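Local coordinates for filamentation induced by cAMP protein Fic (Desulfovibrio alaskensis, PDB 4RGL), which is of unknown function but belongs to the Fic/DOC family, a mainly helical protein with a probable C-terminal helix-turn-helix domain, at residues Ile134-Gln139 with Glu178-His183. Numbering follows the deposited sequence.
Sequences IFRGEQ and EFEFIH
I134 lies across the imidazole of H183, with CG1 over one face of the ring. Its CB only grazes the ring, near CE1. At the branch the two arms part: CG2, anti to the backbone N, drops between H183 CE1 and the E180 carboxylate, 3.6 Å from E180 OE2, while CG1 stands over the ring. CG1 is 3.9 Å from the H183 ring centroid and 13° off the normal, which qualifies as a CH-pi contact. Beyond it CD1 runs on to the helix end, 3.5 Å from F181 O. The ring's rotation is fixed from its own segment, since H183 ND1 donates to E180 O over 2.6 Å with the carbonyl oxygen nearly in the ring plane. H183, directly after helix 168-182, opens the HPFxDGNGR signature motif of Fic proteins; here the hairpin of strands 133-134 and 142-143 packs against that junction. From the hairpin loop, R136 grips the E180 carboxylate side-on with two nitrogens. R136 NH2 reaches the syn lone pair of E180 OE1 at 3.1 Å, the N-H...O angle being 162°, whereas R136 NE meets E180 OE2 at 3.1 Å less squarely, tilted out of both planes. The bend of E180 at chi2 (-84°) turns its carboxylate to this guanidinium. R136 NH1 also forms a salt bridge with D232 of helix 221-234, so the arginine ties two helices together. A water donates to both F135 O and E180 OE2, 2.7 Å from the latter.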
loop_
_atom_site.group_PDB
_atom_site.type_symbol
_atom_site.label_atom_id
_atom_site.label_comp_id
_atom_site.label_asym_id
_atom_site.label_seq_id
_atom_site.Cartn_x
_atom_site.Cartn_y
_atom_site.Cartn_z
ATOM N N ILE A 134 20.294 -17.311 1.671
ATOM C CA ILE A 134 19.038 -16.840 2.246
ATOM C C ILE A 134 19.336 -16.010 3.498
ATOM O O ILE A 134 19.982 -16.503 4.434
ATOM C CB ILE A 134 18.072 -18.025 2.562
ATOM C CG1 ILE A 134 17.783 -18.865 1.297
ATOM C CG2 ILE A 134 16.769 -17.512 3.202
ATOM C CD1 ILE A 134 16.893 -20.111 1.547
ATOM N N PHE A 135 18.912 -14.733 3.493
ATOM C CA PHE A 135 19.104 -13.835 4.630
ATOM C C PHE A 135 17.824 -13.697 5.429
ATOM O O PHE A 135 16.762 -13.407 4.856
ATOM C CB PHE A 135 19.579 -12.449 4.155
ATOM C CG PHE A 135 21.019 -12.399 3.712
ATOM C CD1 PHE A 135 21.373 -12.704 2.404
ATOM C CD2 PHE A 135 22.018 -11.979 4.586
ATOM C CE1 PHE A 135 22.704 -12.643 1.992
ATOM C CE2 PHE A 135 23.344 -11.890 4.163
ATOM C CZ PHE A 135 23.681 -12.230 2.873
ATOM N N ARG A 136 17.906 -13.901 6.754
ATOM C CA ARG A 136 16.759 -13.710 7.636
ATOM C C ARG A 136 17.135 -12.754 8.776
ATOM O O ARG A 136 17.287 -13.172 9.925
ATOM C CB ARG A 136 16.234 -15.059 8.183
ATOM C CG ARG A 136 15.718 -15.990 7.089
ATOM C CD ARG A 136 14.687 -16.963 7.610
ATOM N NE ARG A 136 14.263 -17.902 6.570
ATOM C CZ ARG A 136 14.614 -19.183 6.545
ATOM N NH1 ARG A 136 15.315 -19.708 7.545
ATOM N NH2 ARG A 136 14.208 -19.967 5.556
ATOM N N GLY A 137 17.334 -11.483 8.425
ATOM C CA GLY A 137 17.735 -10.458 9.377
ATOM C C GLY A 137 19.150 -10.647 9.882
ATOM O O GLY A 137 20.077 -10.864 9.088
ATOM N N GLU A 138 19.328 -10.599 11.218
ATOM C CA GLU A 138 20.643 -10.753 11.846
ATOM C C GLU A 138 20.939 -12.239 12.128
ATOM O O GLU A 138 21.835 -12.558 12.924
ATOM C CB GLU A 138 20.719 -9.929 13.145
ATOM N N GLN A 139 20.220 -13.141 11.442
ATOM C CA GLN A 139 20.386 -14.584 11.603
ATOM C C GLN A 139 21.521 -15.110 10.686
ATOM O O GLN A 139 21.884 -14.449 9.705
ATOM C CB GLN A 139 19.059 -15.298 11.294
ATOM C CG GLN A 139 19.058 -16.791 11.576
ATOM C CD GLN A 139 17.715 -17.400 11.262
ATOM O OE1 GLN A 139 16.664 -16.738 11.346
ATOM N NE2 GLN A 139 17.712 -18.684 10.921
ATOM N N GLU A 178 6.688 -21.025 1.018
ATOM C CA GLU A 178 7.381 -21.900 0.081
ATOM C C GLU A 178 8.338 -21.105 -0.810
ATOM O O GLU A 178 9.492 -21.502 -0.978
ATOM C CB GLU A 178 6.376 -22.673 -0.774
ATOM C CG GLU A 178 5.605 -23.727 0.002
ATOM C CD GLU A 178 6.471 -24.809 0.620
ATOM O OE1 GLU A 178 7.388 -25.306 -0.074
ATOM O OE2 GLU A 178 6.227 -25.166 1.792
ATOM N N PHE A 179 7.868 -19.945 -1.340
ATOM C CA PHE A 179 8.665 -19.077 -2.215
ATOM C C PHE A 179 9.937 -18.602 -1.506
ATOM O O PHE A 179 11.000 -18.576 -2.117
ATOM C CB PHE A 179 7.827 -17.863 -2.675
ATOM C CG PHE A 179 8.499 -16.994 -3.708
ATOM C CD1 PHE A 179 9.358 -15.966 -3.328
ATOM C CD2 PHE A 179 8.255 -17.182 -5.062
ATOM C CE1 PHE A 179 10.005 -15.179 -4.288
ATOM C CE2 PHE A 179 8.880 -16.375 -6.021
ATOM C CZ PHE A 179 9.751 -15.378 -5.626
ATOM N N GLU A 180 9.825 -18.228 -0.213
ATOM C CA GLU A 180 10.972 -17.741 0.561
ATOM C C GLU A 180 12.018 -18.861 0.739
ATOM O O GLU A 180 13.218 -18.590 0.719
ATOM C CB GLU A 180 10.508 -17.205 1.935
ATOM C CG GLU A 180 11.528 -16.301 2.635
ATOM C CD GLU A 180 12.617 -17.000 3.441
ATOM O OE1 GLU A 180 12.533 -18.238 3.615
ATOM O OE2 GLU A 180 13.489 -16.290 3.992
ATOM N N PHE A 181 11.554 -20.122 0.900
ATOM C CA PHE A 181 12.449 -21.266 1.054
ATOM C C PHE A 181 13.232 -21.536 -0.237
ATOM O O PHE A 181 14.409 -21.914 -0.176
ATOM C CB PHE A 181 11.658 -22.520 1.466
ATOM C CG PHE A 181 12.456 -23.807 1.402
ATOM C CD1 PHE A 181 13.322 -24.160 2.430
ATOM C CD2 PHE A 181 12.351 -24.658 0.304
ATOM C CE1 PHE A 181 14.080 -25.337 2.356
ATOM C CE2 PHE A 181 13.116 -25.826 0.227
ATOM C CZ PHE A 181 13.966 -26.165 1.260
ATOM N N ILE A 182 12.577 -21.387 -1.397
ATOM C CA ILE A 182 13.205 -21.715 -2.673
ATOM C C ILE A 182 14.172 -20.584 -3.120
ATOM O O ILE A 182 15.267 -20.888 -3.599
ATOM C CB ILE A 182 12.141 -22.016 -3.765
ATOM C CG1 ILE A 182 11.178 -23.152 -3.302
ATOM C CG2 ILE A 182 12.820 -22.374 -5.114
ATOM C CD1 ILE A 182 9.933 -23.382 -4.208
ATOM N N HIS A 183 13.779 -19.280 -2.924
ATOM C CA HIS A 183 14.602 -18.134 -3.389
ATOM C C HIS A 183 14.948 -18.319 -4.872
ATOM O O HIS A 183 16.086 -18.652 -5.203
ATOM C CB HIS A 183 15.890 -17.996 -2.536
ATOM C CG HIS A 183 15.836 -16.907 -1.511
ATOM N ND1 HIS A 183 14.989 -16.986 -0.420
ATOM C CD2 HIS A 183 16.637 -15.822 -1.361
ATOM C CE1 HIS A 183 15.240 -15.909 0.310
ATOM N NE2 HIS A 183 16.228 -15.181 -0.214
HETATM O O HOH W 1 14.320 -13.720 3.670
#